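PDB 5KTC: FdhC from Acinetobacter nosocomialis, which transfers an (R)-3-hydroxybutanoyl group from coenzyme A to the amino group of a dTDP-linked 3-amino-3,6-dideoxy-D-galactose, as a sugar N-acyltransferase of the GNAT superfamily. Local coordinates for residues 95-100 with 109-114; 138-143 with 156-161. One frame throughout, in Å; residues are numbered along the deposited sequence.

Interaction 1: residues 95-100 with 109-114. With COA (coenzyme A), chain D.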
ATOM      1  N   GLY A  95       4.086  -1.619   2.851  1.00 10.52           N
ATOM      2  CA  GLY A  95       5.025  -0.596   2.447  1.00 10.50           C
ATOM      3  C   GLY A  95       5.307  -0.671   0.972  1.00 11.31           C
ATOM      4  O   GLY A  95       4.387  -0.926   0.159  1.00 11.46           O
ATOM      5  N   SER A  96       6.563  -0.437   0.590  1.00 10.28           N
ATOM      6  CA  SER A  96       6.890  -0.163  -0.811  1.00 10.82           C
ATOM      7  C   SER A  96       5.883   0.783  -1.487  1.00 10.58           C
ATOM      8  O   SER A  96       5.463   0.569  -2.649  1.00 11.40           O
ATOM      9  CB  SER A  96       7.105  -1.433  -1.638  1.00 10.42           C
ATOM     10  OG  SER A  96       7.987  -2.366  -1.046  1.00 10.15           O
ATOM     11  N   TRP A  97       5.497   1.812  -0.753  1.00 10.56           N
ATOM     12  CA  TRP A  97       4.265   2.545  -1.054  1.00 11.47           C
ATOM     13  C   TRP A  97       4.714   3.807  -1.754  1.00 12.54           C
ATOM     14  O   TRP A  97       5.331   4.708  -1.125  1.00 11.88           O
ATOM     15  CB  TRP A  97       3.558   2.904   0.198  1.00 11.27           C
ATOM     16  CG  TRP A  97       2.204   3.531   0.022  1.00 11.94           C
ATOM     17  CD1 TRP A  97       1.287   3.282  -0.951  1.00 11.28           C
ATOM     18  CD2 TRP A  97       1.614   4.480   0.915  1.00 11.04           C
ATOM     19  NE1 TRP A  97       0.145   4.034  -0.706  1.00 12.38           N
ATOM     20  CE2 TRP A  97       0.317   4.756   0.437  1.00 11.36           C
ATOM     21  CE3 TRP A  97       2.067   5.127   2.075  1.00 11.61           C
ATOM     22  CZ2 TRP A  97      -0.520   5.669   1.043  1.00 11.77           C
ATOM     23  CZ3 TRP A  97       1.219   6.050   2.709  1.00 11.68           C
ATOM     24  CH2 TRP A  97      -0.084   6.283   2.191  1.00 12.47           C
ATOM     25  N   ILE A  98       4.428   3.870  -3.049  1.00 11.89           N
ATOM     26  CA  ILE A  98       4.922   4.944  -3.897  1.00 12.44           C
ATOM     27  C   ILE A  98       3.828   5.370  -4.868  1.00 13.04           C
ATOM     28  O   ILE A  98       3.171   4.529  -5.479  1.00 12.17           O
ATOM     29  CB  ILE A  98       6.157   4.575  -4.724  1.00 12.44           C
ATOM     30  CG1 ILE A  98       7.250   3.877  -3.873  1.00 12.52           C
ATOM     31  CG2 ILE A  98       6.750   5.844  -5.284  1.00 12.99           C
ATOM     32  CD1 ILE A  98       8.307   3.115  -4.611  1.00 13.03           C
ATOM     33  N   LEU A  99       3.630   6.679  -4.973  1.00 13.64           N
ATOM     34  CA  LEU A  99       2.700   7.235  -5.982  1.00 15.34           C
ATOM     35  C   LEU A  99       3.425   8.334  -6.794  1.00 16.17           C
ATOM     36  O   LEU A  99       4.086   9.179  -6.189  1.00 15.43           O
ATOM     37  CB  LEU A  99       1.489   7.817  -5.283  1.00 14.64           C
ATOM     38  CG  LEU A  99       0.490   6.806  -4.702  1.00 14.41           C
ATOM     39  CD1 LEU A  99      -0.529   7.533  -3.863  1.00 14.43           C
ATOM     40  CD2 LEU A  99      -0.228   5.978  -5.767  1.00 14.53           C
ATOM     41  N   ASN A 100       3.266   8.337  -8.115  1.00 16.17           N
ATOM     42  CA  ASN A 100       4.018   9.319  -8.940  1.00 18.00           C
ATOM     43  C   ASN A 100       3.138  10.530  -9.208  1.00 19.04           C
ATOM     44  O   ASN A 100       1.997  10.591  -8.727  1.00 18.17           O
ATOM     45  CB  ASN A 100       4.527   8.688 -10.250  1.00 17.87           C
ATOM     46  CG  ASN A 100       3.425   8.230 -11.187  1.00 19.63           C
ATOM     47  OD1 ASN A 100       2.298   8.693 -11.162  1.00 17.87           O
ATOM     48  ND2 ASN A 100       3.759   7.237 -12.014  1.00 23.95           N
ATOM     49  N   VAL A 109      -5.019   7.904   0.016  1.00 13.89           N
ATOM     50  CA  VAL A 109      -6.093   7.414   0.905  1.00 13.76           C
ATOM     51  C   VAL A 109      -6.691   6.121   0.374  1.00 12.41           C
ATOM     52  O   VAL A 109      -6.898   5.145   1.132  1.00 12.90           O
ATOM     53  CB  VAL A 109      -7.220   8.467   1.117  1.00 14.58           C
ATOM     54  CG1 VAL A 109      -8.274   7.941   2.035  1.00 15.71           C
ATOM     55  CG2 VAL A 109      -6.660   9.764   1.625  1.00 14.50           C
ATOM     56  N   GLU A 110      -7.008   6.089  -0.911  1.00 12.88           N
ATOM     57  CA  GLU A 110      -7.682   4.907  -1.442  1.00 13.04           C
ATOM     58  C   GLU A 110      -6.799   3.626  -1.349  1.00 12.21           C
ATOM     59  O   GLU A 110      -7.244   2.533  -0.986  1.00 11.10           O
ATOM     60  CB  GLU A 110      -8.025   5.140  -2.931  1.00 14.16           C
ATOM     61  CG  GLU A 110      -9.075   6.243  -3.152  1.00 16.60           C
ATOM     62  CD  GLU A 110      -9.494   6.439  -4.592  1.00 18.46           C
ATOM     63  OE1 GLU A 110      -9.217   5.617  -5.476  1.00 20.94           O
ATOM     64  OE2 GLU A 110     -10.197   7.416  -4.813  1.00 19.11           O
ATOM     65  N   SER A 111      -5.549   3.819  -1.736  1.00 11.97           N
ATOM     66  CA  SER A 111      -4.572   2.680  -1.771  1.00 11.51           C
ATOM     67  C   SER A 111      -4.291   2.169  -0.365  1.00 10.73           C
ATOM     68  O   SER A 111      -4.301   0.943  -0.140  1.00 11.82           O
ATOM     69  CB  SER A 111      -3.307   3.061  -2.533  1.00 10.90           C
ATOM     70  OG  SER A 111      -2.605   4.132  -1.985  1.00 10.87           O
ATOM     71  N   ALA A 112      -4.156   3.074   0.617  1.00 11.00           N
ATOM     72  CA  ALA A 112      -3.983   2.624   1.988  1.00 11.43           C
ATOM     73  C   ALA A 112      -5.207   1.760   2.466  1.00 11.90           C
ATOM     74  O   ALA A 112      -5.064   0.649   3.044  1.00 10.42           O
ATOM     75  CB  ALA A 112      -3.716   3.823   2.950  1.00 12.03           C
ATOM     76  N   LEU A 113      -6.412   2.242   2.139  1.00 12.45           N
ATOM     77  CA  LEU A 113      -7.594   1.556   2.536  1.00 12.82           C
ATOM     78  C   LEU A 113      -7.686   0.194   1.882  1.00 11.90           C
ATOM     79  O   LEU A 113      -8.136  -0.754   2.500  1.00 13.24           O
ATOM     80  CB  LEU A 113      -8.869   2.392   2.236  1.00 13.38           C
ATOM     81  CG  LEU A 113      -8.927   3.683   3.030  1.00 14.06           C
ATOM     82  CD1 LEU A 113      -9.994   4.623   2.413  1.00 14.10           C
ATOM     83  CD2 LEU A 113      -9.184   3.363   4.523  1.00 14.30           C
ATOM     84  N   LEU A 114      -7.249   0.080   0.640  1.00 11.55           N
ATOM     85  CA  LEU A 114      -7.366  -1.144  -0.059  1.00 11.26           C
ATOM     86  C   LEU A 114      -6.344  -2.091   0.498  1.00 11.40           C
ATOM     87  O   LEU A 114      -6.595  -3.296   0.573  1.00 11.87           O
ATOM     88  CB  LEU A 114      -7.178  -0.931  -1.546  1.00 12.05           C
ATOM     89  CG  LEU A 114      -8.338  -0.237  -2.297  1.00 12.78           C
ATOM     90  CD1 LEU A 114      -7.921   0.039  -3.743  1.00 13.10           C
ATOM     91  CD2 LEU A 114      -9.631  -1.039  -2.218  1.00 12.53           C
TER
HETATM   92  N1A COA D 203      -8.678  11.883   5.312  1.00 21.36           N
HETATM   93  C2A COA D 203      -8.985  12.712   4.287  1.00 22.56           C
HETATM   94  N3A COA D 203      -8.071  13.166   3.428  1.00 21.05           N
HETATM   95  C4A COA D 203      -6.829  12.716   3.527  1.00 22.19           C
HETATM   96  C5A COA D 203      -6.434  11.770   4.600  1.00 22.86           C
HETATM   97  C6A COA D 203      -7.462  11.365   5.528  1.00 21.38           C
HETATM   98  N6A COA D 203      -7.206  10.530   6.531  1.00 21.30           N
HETATM   99  N7A COA D 203      -5.144  11.509   4.443  1.00 24.35           N
HETATM  100  C8A COA D 203      -4.725  12.227   3.380  1.00 23.51           C
HETATM  101  N9A COA D 203      -5.740  12.955   2.843  1.00 24.23           N
HETATM  102  C1B COA D 203      -5.677  13.837   1.657  1.00 25.02           C
HETATM  103  C2B COA D 203      -4.411  14.699   1.726  1.00 28.72           C
HETATM  104  O2B COA D 203      -4.591  15.907   2.485  1.00 32.21           O
HETATM  105  C3B COA D 203      -4.101  14.913   0.285  1.00 28.81           C
HETATM  106  O3B COA D 203      -4.999  15.916  -0.201  1.00 37.87           O
HETATM  107  P3B COA D 203      -4.457  17.391  -0.540  1.00 42.64           P
HETATM  108  O7A COA D 203      -4.247  17.289  -2.057  1.00 41.70           O
HETATM  109  O8A COA D 203      -5.726  18.065  -0.103  1.00 44.57           O
HETATM  110  O9A COA D 203      -3.207  17.620   0.270  1.00 35.90           O
HETATM  111  C4B COA D 203      -4.484  13.594  -0.349  1.00 26.12           C
HETATM  112  O4B COA D 203      -5.529  13.044   0.469  1.00 24.32           O
HETATM  113  C5B COA D 203      -3.305  12.670  -0.573  1.00 24.45           C
HETATM  114  O5B COA D 203      -2.650  12.412   0.649  1.00 22.22           O
HETATM  115  P1A COA D 203      -1.125  12.792   0.819  1.00 23.98           P
HETATM  116  O1A COA D 203      -0.771  12.629   2.281  1.00 22.72           O
HETATM  117  O2A COA D 203      -0.683  13.991   0.024  1.00 24.42           O
HETATM  118  O3A COA D 203      -0.296  11.561   0.174  1.00 20.50           O
HETATM  119  P2A COA D 203       0.582  11.443  -1.105  1.00 19.95           P
HETATM  120  O4A COA D 203      -0.173  11.667  -2.388  1.00 20.90           O
HETATM  121  O5A COA D 203       1.880  12.219  -0.972  1.00 20.17           O
HETATM  122  O6A COA D 203       0.950   9.889  -1.111  1.00 19.33           O
HETATM  123  CBP COA D 203       2.958   8.587  -0.653  1.00 16.58           C
HETATM  124  CCP COA D 203       1.784   9.394  -0.070  1.00 17.50           C
HETATM  125  CDP COA D 203       3.809   8.152   0.514  1.00 16.17           C
HETATM  126  CEP COA D 203       2.445   7.363  -1.404  1.00 15.68           C
HETATM  127  CAP COA D 203       3.755   9.491  -1.625  1.00 15.82           C
HETATM  128  OAP COA D 203       3.953  10.761  -0.920  1.00 16.17           O
HETATM  129  C9P COA D 203       5.022   8.904  -2.101  1.00 16.07           C
HETATM  130  O9P COA D 203       5.152   8.092  -3.042  1.00 14.99           O
HETATM  131  N8P COA D 203       6.098   9.315  -1.400  1.00 15.66           N
HETATM  132  C7P COA D 203       7.388   8.829  -1.717  1.00 15.75           C
HETATM  133  C6P COA D 203       7.660   7.384  -1.380  1.00 16.21           C
HETATM  134  C5P COA D 203       7.570   7.187   0.111  1.00 17.03           C
HETATM  135  O5P COA D 203       8.206   7.950   0.859  1.00 19.49           O
HETATM  136  N4P COA D 203       6.778   6.221   0.532  1.00 17.54           N
HETATM  137  C3P COA D 203       6.496   6.012   1.955  1.00 17.96           C
HETATM  138  C2P COA D 203       7.661   5.320   2.690  1.00 17.47           C
HETATM  139  S1P COA D 203       7.328   5.357   4.491  1.00 18.16           S
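The indole of Trp97 meets Ser111 at its edge and coenzyme A over one face. On that face the methyl CEP of the pantetheine arm sits 3.7 Å above the ring plane, over the ring centre. At the edge, Trp97 NE1 donates to Ser111 OG at 3.0 Å; the N-H...O angle of 165° is nearly straight, and OG lies almost in the indole plane. Beside this bond, Trp97 CZ2 touches Ala112 CB at 4.2 Å, an oblique apolar contact, and Trp94 adds an edge-to-face ring contact from the neighbouring part of the strand. With chi1 at -174°, CG of Trp97 stands opposite the backbone N, which carries the ring off strand 91-99 toward helix 107-122. Ser111 OG also bonds to the carbonyl O of Ala107 one turn earlier, so the hydroxyl takes the indole hydrogen while anchored to its own helix. The backbone of the strand grips the cofactor directly: COA N4P donates to Trp97 O at 2.7 Å, and Leu99 N donates to COA O9P at 2.8 Å. Val109 CG2 reaches the adenine, 3.5 Å from COA C4A. The pantetheine thus pairs with the strand much as a further strand would, as in other GNAT enzymes, while the in-plane serine bond, together with the packing of neighbouring rings, probably helps keep the indole oriented so that its face meets the CEP methyl.

Interaction 2: residues 138-143 with 156-161. With COA (coenzyme A), chain D.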
ATOM      1  N   LYS A 138       5.087  14.260   6.299  1.00 26.84           N
ATOM      2  CA  LYS A 138       3.740  14.162   5.840  1.00 24.87           C
ATOM      3  C   LYS A 138       3.191  12.693   5.916  1.00 20.75           C
ATOM      4  O   LYS A 138       1.991  12.463   5.982  1.00 20.90           O
ATOM      5  CB  LYS A 138       3.718  14.713   4.402  1.00 28.18           C
ATOM      6  CG  LYS A 138       2.338  14.973   3.919  1.00 32.84           C
ATOM      7  CD  LYS A 138       2.254  15.788   2.638  1.00 36.19           C
ATOM      8  CE  LYS A 138       0.767  15.873   2.322  1.00 40.92           C
ATOM      9  NZ  LYS A 138       0.442  16.570   1.054  1.00 45.74           N
ATOM     10  N   VAL A 139       4.069  11.722   5.817  1.00 18.89           N
ATOM     11  CA  VAL A 139       3.670  10.287   5.846  1.00 17.23           C
ATOM     12  C   VAL A 139       3.377   9.867   7.291  1.00 16.42           C
ATOM     13  O   VAL A 139       2.418   9.165   7.559  1.00 14.93           O
ATOM     14  CB  VAL A 139       4.751   9.427   5.140  1.00 17.28           C
ATOM     15  CG1 VAL A 139       4.418   7.925   5.179  1.00 17.19           C
ATOM     16  CG2 VAL A 139       4.881   9.909   3.705  1.00 18.36           C
ATOM     17  N   HIS A 140       4.171  10.373   8.244  1.00 17.78           N
ATOM     18  CA  HIS A 140       3.821  10.221   9.657  1.00 16.73           C
ATOM     19  C   HIS A 140       2.432  10.756   9.880  1.00 19.52           C
ATOM     20  O   HIS A 140       1.570  10.088  10.461  1.00 17.53           O
ATOM     21  CB  HIS A 140       4.848  10.897  10.583  1.00 17.89           C
ATOM     22  CG  HIS A 140       6.236  10.338  10.442  1.00 15.00           C
ATOM     23  ND1 HIS A 140       6.573   9.097  10.921  1.00 17.48           N
ATOM     24  CD2 HIS A 140       7.349  10.823   9.868  1.00 16.12           C
ATOM     25  CE1 HIS A 140       7.846   8.840  10.664  1.00 16.85           C
ATOM     26  NE2 HIS A 140       8.327   9.855   9.978  1.00 15.32           N
ATOM     27  N   SER A 141       2.193  11.960   9.384  1.00 21.28           N
ATOM     28  CA  SER A 141       0.964  12.644   9.650  1.00 21.77           C
ATOM     29  C   SER A 141      -0.247  11.894   9.039  1.00 20.17           C
ATOM     30  O   SER A 141      -1.325  11.733   9.658  1.00 17.91           O
ATOM     31  CB  SER A 141       1.124  14.090   9.153  1.00 26.22           C
ATOM     32  OG  SER A 141      -0.098  14.733   9.254  1.00 33.38           O
ATOM     33  N   PHE A 142      -0.038  11.362   7.838  1.00 18.99           N
ATOM     34  CA  PHE A 142      -1.028  10.537   7.196  1.00 17.53           C
ATOM     35  C   PHE A 142      -1.454   9.350   8.033  1.00 16.20           C
ATOM     36  O   PHE A 142      -2.622   9.106   8.199  1.00 14.53           O
ATOM     37  CB  PHE A 142      -0.470   9.984   5.843  1.00 17.70           C
ATOM     38  CG  PHE A 142      -1.431   9.114   5.097  1.00 17.68           C
ATOM     39  CD1 PHE A 142      -1.545   7.749   5.366  1.00 18.71           C
ATOM     40  CD2 PHE A 142      -2.240   9.662   4.086  1.00 17.68           C
ATOM     41  CE1 PHE A 142      -2.455   6.964   4.663  1.00 18.26           C
ATOM     42  CE2 PHE A 142      -3.134   8.884   3.396  1.00 17.78           C
ATOM     43  CZ  PHE A 142      -3.252   7.529   3.677  1.00 18.07           C
ATOM     44  N   HIS A 143      -0.480   8.545   8.410  1.00 16.80           N
ATOM     45  CA  HIS A 143      -0.735   7.329   9.207  1.00 16.41           C
ATOM     46  C   HIS A 143      -1.361   7.625  10.578  1.00 16.74           C
ATOM     47  O   HIS A 143      -2.348   6.972  10.960  1.00 15.64           O
ATOM     48  CB  HIS A 143       0.530   6.477   9.390  1.00 14.64           C
ATOM     49  CG  HIS A 143       1.037   5.878   8.111  1.00 13.85           C
ATOM     50  ND1 HIS A 143       0.263   5.057   7.328  1.00 14.19           N
ATOM     51  CD2 HIS A 143       2.221   5.998   7.476  1.00 14.42           C
ATOM     52  CE1 HIS A 143       0.969   4.660   6.283  1.00 14.27           C
ATOM     53  NE2 HIS A 143       2.163   5.221   6.346  1.00 14.04           N
ATOM     54  N   GLU A 156      16.642   5.769  12.539  1.00 19.51           N
ATOM     55  CA  GLU A 156      16.106   6.002  11.186  1.00 22.12           C
ATOM     56  C   GLU A 156      14.608   6.189  11.091  1.00 21.02           C
ATOM     57  O   GLU A 156      14.137   7.006  10.286  1.00 20.37           O
ATOM     58  CB  GLU A 156      16.353   4.786  10.344  1.00 23.56           C
ATOM     59  CG  GLU A 156      17.743   4.486  10.009  1.00 25.72           C
ATOM     60  CD  GLU A 156      17.873   3.165   9.285  1.00 26.69           C
ATOM     61  OE1 GLU A 156      19.014   2.664   9.382  1.00 27.60           O
ATOM     62  OE2 GLU A 156      16.919   2.638   8.605  1.00 22.85           O
ATOM     63  N   ASN A 157      13.879   5.375  11.859  1.00 19.05           N
ATOM     64  CA  ASN A 157      12.423   5.135  11.686  1.00 17.47           C
ATOM     65  C   ASN A 157      11.568   5.378  12.898  1.00 18.53           C
ATOM     66  O   ASN A 157      12.042   5.360  14.047  1.00 18.00           O
ATOM     67  CB  ASN A 157      12.209   3.641  11.372  1.00 17.72           C
ATOM     68  CG  ASN A 157      12.841   3.198  10.078  1.00 16.81           C
ATOM     69  OD1 ASN A 157      12.902   3.976   9.145  1.00 16.77           O
ATOM     70  ND2 ASN A 157      13.322   1.950  10.009  1.00 15.32           N
ATOM     71  N   ILE A 158      10.299   5.616  12.627  1.00 20.53           N
ATOM     72  CA  ILE A 158       9.244   5.406  13.557  1.00 20.44           C
ATOM     73  C   ILE A 158       8.485   4.153  13.115  1.00 21.41           C
ATOM     74  O   ILE A 158       8.261   3.935  11.918  1.00 15.71           O
ATOM     75  CB  ILE A 158       8.395   6.619  13.724  1.00 21.94           C
ATOM     76  CG1 ILE A 158       9.265   7.747  14.304  1.00 23.01           C
ATOM     77  CG2 ILE A 158       7.203   6.322  14.682  1.00 21.77           C
ATOM     78  CD1 ILE A 158       8.608   9.090  14.161  1.00 24.76           C
ATOM     79  N   TYR A 159       8.176   3.287  14.110  1.00 19.86           N
ATOM     80  CA  TYR A 159       7.535   1.986  13.892  1.00 19.52           C
ATOM     81  C   TYR A 159       6.092   2.101  14.339  1.00 18.61           C
ATOM     82  O   TYR A 159       5.793   2.672  15.421  1.00 17.88           O
ATOM     83  CB  TYR A 159       8.238   0.906  14.702  1.00 22.28           C
ATOM     84  CG  TYR A 159       9.585   0.703  14.199  1.00 21.25           C
ATOM     85  CD1 TYR A 159       9.795  -0.093  13.105  1.00 19.21           C
ATOM     86  CD2 TYR A 159      10.667   1.424  14.732  1.00 19.70           C
ATOM     87  CE1 TYR A 159      11.016  -0.212  12.542  1.00 19.35           C
ATOM     88  CE2 TYR A 159      11.918   1.287  14.194  1.00 19.63           C
ATOM     89  CZ  TYR A 159      12.107   0.485  13.124  1.00 19.19           C
ATOM     90  OH  TYR A 159      13.324   0.307  12.488  1.00 18.46           O
ATOM     91  N   TYR A 160       5.184   1.595  13.500  1.00 16.30           N
ATOM     92  CA  TYR A 160       3.768   1.715  13.760  1.00 14.68           C
ATOM     93  C   TYR A 160       3.105   0.362  13.721  1.00 13.48           C
ATOM     94  O   TYR A 160       3.577  -0.541  13.048  1.00 12.67           O
ATOM     95  CB  TYR A 160       3.099   2.591  12.673  1.00 16.42           C
ATOM     96  CG  TYR A 160       3.528   4.027  12.676  1.00 16.03           C
ATOM     97  CD1 TYR A 160       4.612   4.464  11.921  1.00 15.52           C
ATOM     98  CD2 TYR A 160       2.827   4.959  13.419  1.00 17.87           C
ATOM     99  CE1 TYR A 160       5.015   5.796  11.982  1.00 15.24           C
ATOM    100  CE2 TYR A 160       3.187   6.288  13.421  1.00 17.47           C
ATOM    101  CZ  TYR A 160       4.289   6.690  12.698  1.00 17.25           C
ATOM    102  OH  TYR A 160       4.618   8.014  12.760  1.00 18.56           O
ATOM    103  N   ILE A 161       1.942   0.298  14.352  1.00 14.77           N
ATOM    104  CA  ILE A 161       0.995  -0.767  14.090  1.00 16.01           C
ATOM    105  C   ILE A 161      -0.403  -0.175  13.800  1.00 15.66           C
ATOM    106  O   ILE A 161      -0.770   0.916  14.235  1.00 14.63           O
ATOM    107  CB  ILE A 161       0.852  -1.864  15.167  1.00 18.72           C
ATOM    108  CG1 ILE A 161       0.033  -1.408  16.310  1.00 20.01           C
ATOM    109  CG2 ILE A 161       2.199  -2.389  15.651  1.00 19.27           C
ATOM    110  CD1 ILE A 161       0.577  -0.230  17.005  1.00 21.76           C
TER
HETATM  111  N1A COA D 203      -8.678  11.883   5.312  1.00 21.36           N
HETATM  112  C2A COA D 203      -8.985  12.712   4.287  1.00 22.56           C
HETATM  113  N3A COA D 203      -8.071  13.166   3.428  1.00 21.05           N
HETATM  114  C4A COA D 203      -6.829  12.716   3.527  1.00 22.19           C
HETATM  115  C5A COA D 203      -6.434  11.770   4.600  1.00 22.86           C
HETATM  116  C6A COA D 203      -7.462  11.365   5.528  1.00 21.38           C
HETATM  117  N6A COA D 203      -7.206  10.530   6.531  1.00 21.30           N
HETATM  118  N7A COA D 203      -5.144  11.509   4.443  1.00 24.35           N
HETATM  119  C8A COA D 203      -4.725  12.227   3.380  1.00 23.51           C
HETATM  120  N9A COA D 203      -5.740  12.955   2.843  1.00 24.23           N
HETATM  121  C1B COA D 203      -5.677  13.837   1.657  1.00 25.02           C
HETATM  122  C2B COA D 203      -4.411  14.699   1.726  1.00 28.72           C
HETATM  123  O2B COA D 203      -4.591  15.907   2.485  1.00 32.21           O
HETATM  124  C3B COA D 203      -4.101  14.913   0.285  1.00 28.81           C
HETATM  125  O3B COA D 203      -4.999  15.916  -0.201  1.00 37.87           O
HETATM  126  P3B COA D 203      -4.457  17.391  -0.540  1.00 42.64           P
HETATM  127  O7A COA D 203      -4.247  17.289  -2.057  1.00 41.70           O
HETATM  128  O8A COA D 203      -5.726  18.065  -0.103  1.00 44.57           O
HETATM  129  O9A COA D 203      -3.207  17.620   0.270  1.00 35.90           O
HETATM  130  C4B COA D 203      -4.484  13.594  -0.349  1.00 26.12           C
HETATM  131  O4B COA D 203      -5.529  13.044   0.469  1.00 24.32           O
HETATM  132  C5B COA D 203      -3.305  12.670  -0.573  1.00 24.45           C
HETATM  133  O5B COA D 203      -2.650  12.412   0.649  1.00 22.22           O
HETATM  134  P1A COA D 203      -1.125  12.792   0.819  1.00 23.98           P
HETATM  135  O1A COA D 203      -0.771  12.629   2.281  1.00 22.72           O
HETATM  136  O2A COA D 203      -0.683  13.991   0.024  1.00 24.42           O
HETATM  137  O3A COA D 203      -0.296  11.561   0.174  1.00 20.50           O
HETATM  138  P2A COA D 203       0.582  11.443  -1.105  1.00 19.95           P
HETATM  139  O4A COA D 203      -0.173  11.667  -2.388  1.00 20.90           O
HETATM  140  O5A COA D 203       1.880  12.219  -0.972  1.00 20.17           O
HETATM  141  O6A COA D 203       0.950   9.889  -1.111  1.00 19.33           O
HETATM  142  CBP COA D 203       2.958   8.587  -0.653  1.00 16.58           C
HETATM  143  CCP COA D 203       1.784   9.394  -0.070  1.00 17.50           C
HETATM  144  CDP COA D 203       3.809   8.152   0.514  1.00 16.17           C
HETATM  145  CEP COA D 203       2.445   7.363  -1.404  1.00 15.68           C
HETATM  146  CAP COA D 203       3.755   9.491  -1.625  1.00 15.82           C
HETATM  147  OAP COA D 203       3.953  10.761  -0.920  1.00 16.17           O
HETATM  148  C9P COA D 203       5.022   8.904  -2.101  1.00 16.07           C
HETATM  149  O9P COA D 203       5.152   8.092  -3.042  1.00 14.99           O
HETATM  150  N8P COA D 203       6.098   9.315  -1.400  1.00 15.66           N
HETATM  151  C7P COA D 203       7.388   8.829  -1.717  1.00 15.75           C
HETATM  152  C6P COA D 203       7.660   7.384  -1.380  1.00 16.21           C
HETATM  153  C5P COA D 203       7.570   7.187   0.111  1.00 17.03           C
HETATM  154  O5P COA D 203       8.206   7.950   0.859  1.00 19.49           O
HETATM  155  N4P COA D 203       6.778   6.221   0.532  1.00 17.54           N
HETATM  156  C3P COA D 203       6.496   6.012   1.955  1.00 17.96           C
HETATM  157  C2P COA D 203       7.661   5.320   2.690  1.00 17.47           C
HETATM  158  S1P COA D 203       7.328   5.357   4.491  1.00 18.16           S
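His140 and Tyr160 meet through a hydrogen bond between ND1 and OH, 2.9 Å long, in which each group lies at the edge of the other's ring. Two torsions bring them together. His140 has CG beside its backbone N (chi1 -60°), which swings the imidazole from the flank of the helix toward the strand; Tyr160 has a similar first torsion (-66°), and its side chain crosses that of His140 at about a right angle. The second ring nitrogen, His140 NE2, bonds to the carbonyl O of Met133 at the end of strand 127-133, so both ring nitrogens are bonded, which should restrict rotation of the imidazole. Ile158, two residues before Tyr160 and on the same side of the strand, presses CD1 against His140 CE1 at 3.6 Å from an oblique direction. Other side chains of the helix turn to the ligands. The chain of Lys138, extended from CG onward, lets NZ donate to phosphate oxygen COA O2A at 3.0 Å. Val139 CG1 lies 3.9 Å from the thiol sulfur COA S1P, Phe142 CD2 approaches COA N7A obliquely at 3.5 Å, and His143 NE2 bonds to the sugar-nucleotide product. Ile158 and Tyr160 pair through their backbones with Val132 and Phe130. This packing of helix 137-146 on strand 157-163, which lies between strands 127-133 and 149-153 and runs antiparallel to both, belongs to the C-terminal half of the GNAT fold.

Overall arrangement
Interaction 1 closes before interaction 2 opens along the chain, and their centres are 14 Å apart. Both use the same mixed sheet, in which strand 91-99 runs parallel to strand 127-133 and the latter is flanked by the antiparallel strand 157-163. Helix 107-122 connects the two parallel strands as a beta-alpha-beta unit; helix 137-146 follows the second. The two contacts touch through Phe142, whose CE1 lies 3.5 Å from Trp97 CH2, an edge-to-face ring pair, and 3.8 Å from Ala112 CB. Both interactions also meet coenzyme A: residues 95-100 bind its pantetheine amides, while residues 138-143 supply Lys138, which donates to a phosphate oxygen, and place Val139 beside the thiol sulfur.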